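Side-chain contacts in SalCYP truncation (Salinispora tropica, PDB 7ABB), which belongs to the cytochrome P450 family and is a mainly helical protein, modelled here in truncated form with a bound heme c: residues A[96-100]-A[101-105]; A[136-139]-A[140-144]; A[203-206]-A[207-210]. All blocks are in the same frame, centred on the assembly; numbering follows the deposited sequence.

Contact 1: residues A[96-100]-A[101-105]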
loop_
_atom_site.group_PDB
_atom_site.type_symbol
_atom_site.label_atom_id
_atom_site.label_comp_id
_atom_site.label_asym_id
_atom_site.label_seq_id
_atom_site.Cartn_x
_atom_site.Cartn_y
_atom_site.Cartn_z
ATOM N N ALA A 96 0.562 17.043 -5.415
ATOM C CA ALA A 96 1.948 16.594 -5.330
ATOM C C ALA A 96 2.662 17.149 -4.102
ATOM O O ALA A 96 3.409 16.419 -3.436
ATOM C CB ALA A 96 2.692 16.971 -6.617
ATOM N N ALA A 97 2.441 18.425 -3.774
ATOM C CA ALA A 97 3.198 19.070 -2.705
ATOM C C ALA A 97 3.026 18.371 -1.364
ATOM O O ALA A 97 3.905 18.464 -0.495
ATOM C CB ALA A 97 2.778 20.536 -2.553
ATOM N N TRP A 98 1.898 17.702 -1.149
ATOM C CA TRP A 98 1.640 17.097 0.145
ATOM C C TRP A 98 2.232 15.703 0.249
ATOM O O TRP A 98 2.135 15.088 1.316
ATOM C CB TRP A 98 0.139 17.030 0.431
ATOM C CG TRP A 98 -0.415 18.342 0.951
ATOM C CD1 TRP A 98 -0.576 18.708 2.259
ATOM C CD2 TRP A 98 -0.855 19.459 0.171
ATOM N NE1 TRP A 98 -1.099 19.967 2.343
ATOM C CE2 TRP A 98 -1.273 20.455 1.069
ATOM C CE3 TRP A 98 -0.934 19.712 -1.206
ATOM C CZ2 TRP A 98 -1.764 21.682 0.639
ATOM C CZ3 TRP A 98 -1.415 20.915 -1.621
ATOM C CH2 TRP A 98 -1.830 21.900 -0.701
ATOM N N PHE A 99 2.878 15.232 -0.820
ATOM C CA PHE A 99 3.306 13.839 -0.914
ATOM C C PHE A 99 4.682 13.685 -1.543
ATOM O O PHE A 99 5.003 12.606 -2.038
ATOM C CB PHE A 99 2.253 13.046 -1.681
ATOM C CG PHE A 99 0.958 12.967 -0.945
ATOM C CD1 PHE A 99 0.776 12.083 0.100
ATOM C CD2 PHE A 99 -0.072 13.843 -1.254
ATOM C CE1 PHE A 99 -0.424 12.052 0.808
ATOM C CE2 PHE A 99 -1.267 13.809 -0.532
ATOM C CZ PHE A 99 -1.438 12.920 0.482
ATOM N N THR A 100 5.503 14.717 -1.516
ATOM C CA THR A 100 6.855 14.612 -2.028
ATOM C C THR A 100 7.789 13.917 -1.048
ATOM O O THR A 100 7.532 13.872 0.163
ATOM C CB THR A 100 7.425 15.989 -2.287
ATOM O OG1 THR A 100 7.408 16.727 -1.057
ATOM C CG2 THR A 100 6.630 16.708 -3.362
ATOM N N PRO A 101 8.945 13.466 -1.534
ATOM C CA PRO A 101 9.992 13.042 -0.602
ATOM C C PRO A 101 10.362 14.117 0.394
ATOM O O PRO A 101 10.564 13.797 1.575
ATOM C CB PRO A 101 11.158 12.678 -1.543
ATOM C CG PRO A 101 10.503 12.293 -2.794
ATOM C CD PRO A 101 9.334 13.230 -2.935
ATOM N N GLN A 102 10.424 15.386 -0.013
ATOM C CA GLN A 102 10.776 16.442 0.934
ATOM C C GLN A 102 9.728 16.567 2.033
ATOM O O GLN A 102 10.076 16.731 3.209
ATOM C CB GLN A 102 10.965 17.783 0.223
ATOM C CG GLN A 102 11.423 18.895 1.171
ATOM C CD GLN A 102 12.750 18.565 1.865
ATOM O OE1 GLN A 102 13.775 18.363 1.211
ATOM N NE2 GLN A 102 12.727 18.496 3.197
ATOM N N ARG A 103 8.439 16.488 1.682
ATOM C CA ARG A 103 7.409 16.512 2.718
ATOM C C ARG A 103 7.560 15.337 3.672
ATOM O O ARG A 103 7.371 15.484 4.881
ATOM C CB ARG A 103 6.006 16.497 2.105
ATOM C CG ARG A 103 4.893 16.493 3.188
ATOM C CD ARG A 103 4.078 17.741 3.153
ATOM N NE ARG A 103 3.209 17.966 4.309
ATOM C CZ ARG A 103 2.063 17.339 4.565
ATOM N NH1 ARG A 103 1.372 17.721 5.633
ATOM N NH2 ARG A 103 1.610 16.335 3.806
ATOM N N ALA A 104 7.869 14.152 3.149
ATOM C CA ALA A 104 8.065 12.999 4.025
ATOM C C ALA A 104 9.208 13.243 5.000
ATOM O O ALA A 104 9.107 12.894 6.185
ATOM C CB ALA A 104 8.339 11.761 3.186
ATOM N N ARG A 105 10.303 13.840 4.518
ATOM C CA ARG A 105 11.409 14.189 5.400
ATOM C C ARG A 105 10.974 15.213 6.437
ATOM O O ARG A 105 11.322 15.097 7.618
ATOM C CB ARG A 105 12.593 14.722 4.585
ATOM C CG ARG A 105 13.228 13.665 3.699
ATOM C CD ARG A 105 14.583 14.096 3.163
ATOM N NE ARG A 105 14.483 15.165 2.170
ATOM C CZ ARG A 105 14.317 14.972 0.858
ATOM N NH1 ARG A 105 14.215 13.748 0.354
ATOM N NH2 ARG A 105 14.249 16.016 0.042
#
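Thr100, Arg103 and Trp98 carry the contact at the start of helix 101-106, where the chain leaves a short 3-10 turn and enters the helix. Thr100 occupies the N-cap position. Its OG1 sits between the backbone N and the carbonyl carbon (chi1 59°), and from there it accepts the amide of Arg103, N to OG1 2.9 Å, in a nearly straight bond. The carbonyl of the same threonine begins the regular helical pattern, Thr100 O lying 3.0 Å from Ala104 N. One residue thus caps the helix with its side chain and supplies the first i to i+4 acceptor with its backbone, while Pro101, which has no amide hydrogen to satisfy, fills the N1 position.

Arg103 runs the other way, back over the 3-10 turn. Its aliphatic part passes close to two carbonyls, with CD 3.7 Å from Ala97 O and CG 3.6 Å from Trp98 O. A bend at chi2 (115°) turns the chain so that NH2 donates to Trp98 O at 2.8 Å, the acceptor lying in the guanidinium plane. The planes of guanidinium and indole are steeply inclined, 77° apart; CD1 of Trp98 stands over one guanidinium face, 3.6 Å from Arg103 NH2, which in turn lies at the edge of the indole near its plane. This is an edge contact and not a stack. NH2 has a second acceptor in Ala146 O, so the arginine joins the turn to the end of helix 130-147.

The indole NE1 of Trp98 bonds to Gly204 O, and its ring packs on Leu206 and Ala209 of helix 206-210. Phe99 touches the heme c and Leu343, placing this link between helices 86-95 and 101-106 at the wall of the heme pocket.

Contact 2: residues A[136-139]-A[140-144]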
loop_
_atom_site.group_PDB
_atom_site.type_symbol
_atom_site.label_atom_id
_atom_site.label_comp_id
_atom_site.label_asym_id
_atom_site.label_seq_id
_atom_site.Cartn_x
_atom_site.Cartn_y
_atom_site.Cartn_z
ATOM N N ARG A 136 -0.825 -0.429 13.147
ATOM C CA ARG A 136 -2.007 0.249 12.608
ATOM C C ARG A 136 -2.225 1.620 13.233
ATOM O O ARG A 136 -2.408 2.594 12.482
ATOM C CB ARG A 136 -3.240 -0.643 12.743
ATOM C CG ARG A 136 -4.436 -0.139 11.944
ATOM C CD ARG A 136 -5.574 -1.131 11.961
ATOM N NE ARG A 136 -5.152 -2.393 11.347
ATOM C CZ ARG A 136 -5.030 -3.555 11.978
ATOM N NH1 ARG A 136 -5.312 -3.684 13.273
ATOM N NH2 ARG A 136 -4.617 -4.609 11.289
ATOM N N PRO A 137 -2.240 1.789 14.559
ATOM C CA PRO A 137 -2.378 3.148 15.092
ATOM C C PRO A 137 -1.212 4.049 14.711
ATOM O O PRO A 137 -1.413 5.252 14.487
ATOM C CB PRO A 137 -2.495 2.928 16.608
ATOM C CG PRO A 137 -2.092 1.596 16.859
ATOM C CD PRO A 137 -2.254 0.781 15.624
ATOM N N TYR A 138 -0.007 3.495 14.606
ATOM C CA TYR A 138 1.156 4.257 14.150
ATOM C C TYR A 138 0.929 4.821 12.755
ATOM O O TYR A 138 1.047 6.032 12.529
ATOM C CB TYR A 138 2.374 3.330 14.155
ATOM C CG TYR A 138 3.593 3.797 13.422
ATOM C CD1 TYR A 138 4.386 4.823 13.914
ATOM C CD2 TYR A 138 3.966 3.206 12.222
ATOM C CE1 TYR A 138 5.520 5.229 13.240
ATOM C CE2 TYR A 138 5.090 3.596 11.565
ATOM C CZ TYR A 138 5.881 4.570 12.070
ATOM O OH TYR A 138 7.002 4.935 11.386
ATOM N N VAL A 139 0.599 3.951 11.812
ATOM C CA VAL A 139 0.415 4.366 10.430
ATOM C C VAL A 139 -0.754 5.333 10.307
ATOM O O VAL A 139 -0.679 6.321 9.561
ATOM C CB VAL A 139 0.236 3.129 9.530
ATOM C CG1 VAL A 139 -0.189 3.535 8.119
ATOM C CG2 VAL A 139 1.539 2.348 9.468
ATOM N N LEU A 140 -1.865 5.053 10.989
ATOM C CA LEU A 140 -3.010 5.953 10.896
ATOM C C LEU A 140 -2.688 7.320 11.484
ATOM O O LEU A 140 -3.086 8.342 10.921
ATOM C CB LEU A 140 -4.216 5.331 11.583
ATOM C CG LEU A 140 -5.485 6.184 11.608
ATOM C CD1 LEU A 140 -5.935 6.594 10.213
ATOM C CD2 LEU A 140 -6.578 5.413 12.348
ATOM N N GLU A 141 -1.982 7.368 12.616
ATOM C CA GLU A 141 -1.556 8.661 13.158
ATOM C C GLU A 141 -0.750 9.433 12.112
ATOM O O GLU A 141 -0.986 10.630 11.882
ATOM C CB GLU A 141 -0.729 8.467 14.433
ATOM C CG GLU A 141 -0.146 9.771 14.985
ATOM C CD GLU A 141 0.549 9.637 16.326
ATOM O OE1 GLU A 141 0.227 8.697 17.103
ATOM O OE2 GLU A 141 1.443 10.467 16.576
ATOM N N ASN A 142 0.207 8.761 11.474
ATOM C CA ASN A 142 1.026 9.405 10.457
ATOM C C ASN A 142 0.169 9.892 9.290
ATOM O O ASN A 142 0.408 10.975 8.748
ATOM C CB ASN A 142 2.088 8.429 9.928
ATOM C CG ASN A 142 3.059 7.989 10.983
ATOM O OD1 ASN A 142 3.397 8.736 11.902
ATOM N ND2 ASN A 142 3.536 6.750 10.841
ATOM N N LEU A 143 -0.803 9.082 8.855
ATOM C CA LEU A 143 -1.690 9.486 7.756
ATOM C C LEU A 143 -2.462 10.746 8.129
ATOM O O LEU A 143 -2.547 11.701 7.344
ATOM C CB LEU A 143 -2.676 8.369 7.428
ATOM C CG LEU A 143 -3.648 8.625 6.270
ATOM C CD1 LEU A 143 -2.915 8.826 4.976
ATOM C CD2 LEU A 143 -4.652 7.497 6.146
ATOM N N MET A 144 -3.034 10.756 9.340
ATOM C CA MET A 144 -3.793 11.904 9.817
ATOM C C MET A 144 -2.932 13.152 9.831
ATOM O O MET A 144 -3.401 14.240 9.468
ATOM C CB MET A 144 -4.345 11.597 11.203
ATOM C CG MET A 144 -5.424 10.527 11.184
ATOM S SD MET A 144 -5.853 9.945 12.829
ATOM C CE MET A 144 -6.861 11.315 13.352
#
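One helical turn apart (i, i+4), Tyr138 and Asn142 are brought together by their first torsions: CG of Tyr138 is anti to the backbone N (chi1 166°), whereas CG of Asn142 lies beside its own backbone N and anti to the carbonyl carbon (chi1 -63°). The amide is thereby brought against one face of the phenol ring. Its ND2 lies over the ring centre, 3.3 Å above the plane, with CZ the nearest ring atom at 3.4 Å. Ring and amide planes stand almost perpendicular, 83° apart, so the amide presents its nitrogen end to the aromatic face and does not stack flat against it.

The backbone of the same two residues is joined by an ordinary helical bond, Asn142 N to Tyr138 O at 3.0 Å. ND2 also approaches that carbonyl, but the angle is poor for a bond. Both ends of the amide are satisfied by other helices: Asn142 OD1 accepts from Asn114 ND2, and Asn142 ND2 donates to Gln351 OE1. With both ends tied, rotation of the amide would be restrained and ND2 kept over the ring. The ring is anchored too, through its hydroxyl and Gln351 O.

Pro137 cannot donate to the preceding turn and kinks the helix there, yet its own carbonyl remains in the pattern, Pro137 O to Glu141 N being 2.9 Å. Glu141 extends from this turn to salt bridges with Arg117 and Arg118, its two carboxylate oxygens serving one arginine each. Leu143, on the same part of the helix, touches the heme c and so lines its pocket.

Around this buried part of helix 130-147, helix 108-120 packs against Tyr138 and Glu141, helix 238-253 against Val139 and Tyr138, and helix 154-165 against Arg136, while Gln351 belongs to helix 345-362.

Contact 3: residues A[203-206]-A[207-210]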
loop_
_atom_site.group_PDB
_atom_site.type_symbol
_atom_site.label_atom_id
_atom_site.label_comp_id
_atom_site.label_asym_id
_atom_site.label_seq_id
_atom_site.Cartn_x
_atom_site.Cartn_y
_atom_site.Cartn_z
ATOM N N GLU A 203 -3.984 27.562 6.660
ATOM C CA GLU A 203 -2.963 27.660 5.624
ATOM C C GLU A 203 -2.018 26.458 5.692
ATOM O O GLU A 203 -1.445 26.149 6.743
ATOM C CB GLU A 203 -2.167 28.952 5.770
ATOM C CG GLU A 203 -1.196 29.170 4.628
ATOM C CD GLU A 203 -0.678 30.587 4.566
ATOM O OE1 GLU A 203 0.312 30.890 5.263
ATOM O OE2 GLU A 203 -1.270 31.405 3.827
ATOM N N GLY A 204 -1.857 25.767 4.559
ATOM C CA GLY A 204 -1.027 24.581 4.491
ATOM C C GLY A 204 -1.767 23.275 4.678
ATOM O O GLY A 204 -1.212 22.207 4.369
ATOM N N ASP A 205 -2.992 23.327 5.182
ATOM C CA ASP A 205 -3.825 22.146 5.350
ATOM C C ASP A 205 -4.363 21.693 3.996
ATOM O O ASP A 205 -4.863 22.515 3.230
ATOM C CB ASP A 205 -4.974 22.505 6.289
ATOM C CG ASP A 205 -6.033 21.443 6.365
ATOM O OD1 ASP A 205 -5.739 20.369 6.929
ATOM O OD2 ASP A 205 -7.168 21.697 5.905
ATOM N N LEU A 206 -4.278 20.379 3.722
ATOM C CA LEU A 206 -4.653 19.870 2.401
ATOM C C LEU A 206 -6.096 20.224 2.060
ATOM O O LEU A 206 -6.368 20.801 1.003
ATOM C CB LEU A 206 -4.432 18.354 2.340
ATOM C CG LEU A 206 -4.977 17.680 1.086
ATOM C CD1 LEU A 206 -4.315 18.233 -0.175
ATOM C CD2 LEU A 206 -4.755 16.165 1.155
ATOM N N THR A 207 -7.045 19.871 2.934
ATOM C CA THR A 207 -8.453 20.132 2.629
ATOM C C THR A 207 -8.704 21.623 2.401
ATOM O O THR A 207 -9.441 22.009 1.484
ATOM C CB THR A 207 -9.350 19.608 3.754
ATOM O OG1 THR A 207 -9.127 18.205 3.923
ATOM C CG2 THR A 207 -10.833 19.861 3.448
ATOM N N SER A 208 -8.115 22.473 3.242
ATOM C CA SER A 208 -8.278 23.912 3.088
ATOM C C SER A 208 -7.764 24.381 1.737
ATOM O O SER A 208 -8.382 25.234 1.093
ATOM C CB SER A 208 -7.556 24.654 4.218
ATOM O OG SER A 208 -8.019 24.236 5.499
ATOM N N ALA A 209 -6.639 23.819 1.286
ATOM C CA ALA A 209 -6.079 24.205 0.001
ATOM C C ALA A 209 -7.060 23.914 -1.120
ATOM O O ALA A 209 -7.169 24.692 -2.074
ATOM C CB ALA A 209 -4.756 23.471 -0.244
ATOM N N THR A 210 -7.789 22.800 -1.021
ATOM C CA THR A 210 -8.635 22.419 -2.152
ATOM C C THR A 210 -9.790 23.378 -2.382
ATOM O O THR A 210 -10.397 23.323 -3.458
ATOM C CB THR A 210 -9.203 21.004 -1.991
ATOM O OG1 THR A 210 -10.222 20.996 -0.993
ATOM C CG2 THR A 210 -8.112 19.998 -1.630
HETATM O O HOH W 1 -7.098 18.404 5.699
#
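Asp205 and Ser208 meet where an extended backbone at the aspartate (phi/psi -75/134°) gives way to helical angles from Leu206 onward, which opens helix 206-210 with Asp205 at its N-cap. The aspartate CG is anti to the backbone N (chi1 170°), and this swings the carboxylate round to the amide of Ser208 in the first turn. OD2 receives two donors from one residue: Ser208 N at 2.9 Å, approaching from above the carboxylate plane, and Ser208 OG at 2.7 Å, on the anti side and closer to that plane. Arg197 adds a salt bridge to the same oxygen, which together with the helix start would probably help to stabilise a negative charge on Asp205.

The second oxygen works through water. Asp205 OD1 accepts from a water at 2.7 Å, and that water accepts in turn from Thr207 OG1, also at 2.7 Å. Within the helix, Asp205 O takes the amide of Ala209, N to O 2.9 Å. At the far end Thr210 OG1 turns back to donate to Thr207 O at 2.8 Å.

Around this short helix, Thr207 rests on His193 and Arg197 of helix 182-199, with Ser208 beside it on Arg197, and Leu206 and Thr207 reach Leu232 and Leu229 of helix 222-235.

From the N terminus the three contacts follow in series, none enclosing or crossing another, and none closes a long loop. Contact 1 turns the chain from helix 86-95 into helix 101-106, contact 2 spans one turn inside helix 130-147, and contact 3 starts helix 206-210 after the loop from helix 182-199. Contacts 1 and 3 touch directly, through the indole of Trp98, so two helix starts far apart in sequence are joined by one side chain. Contact 2 touches neither, although contact 1 is tied to its helix beyond residues 136-144. Contacts 1 and 2 both supply residues to the heme c pocket, while contact 3 stands farther from it.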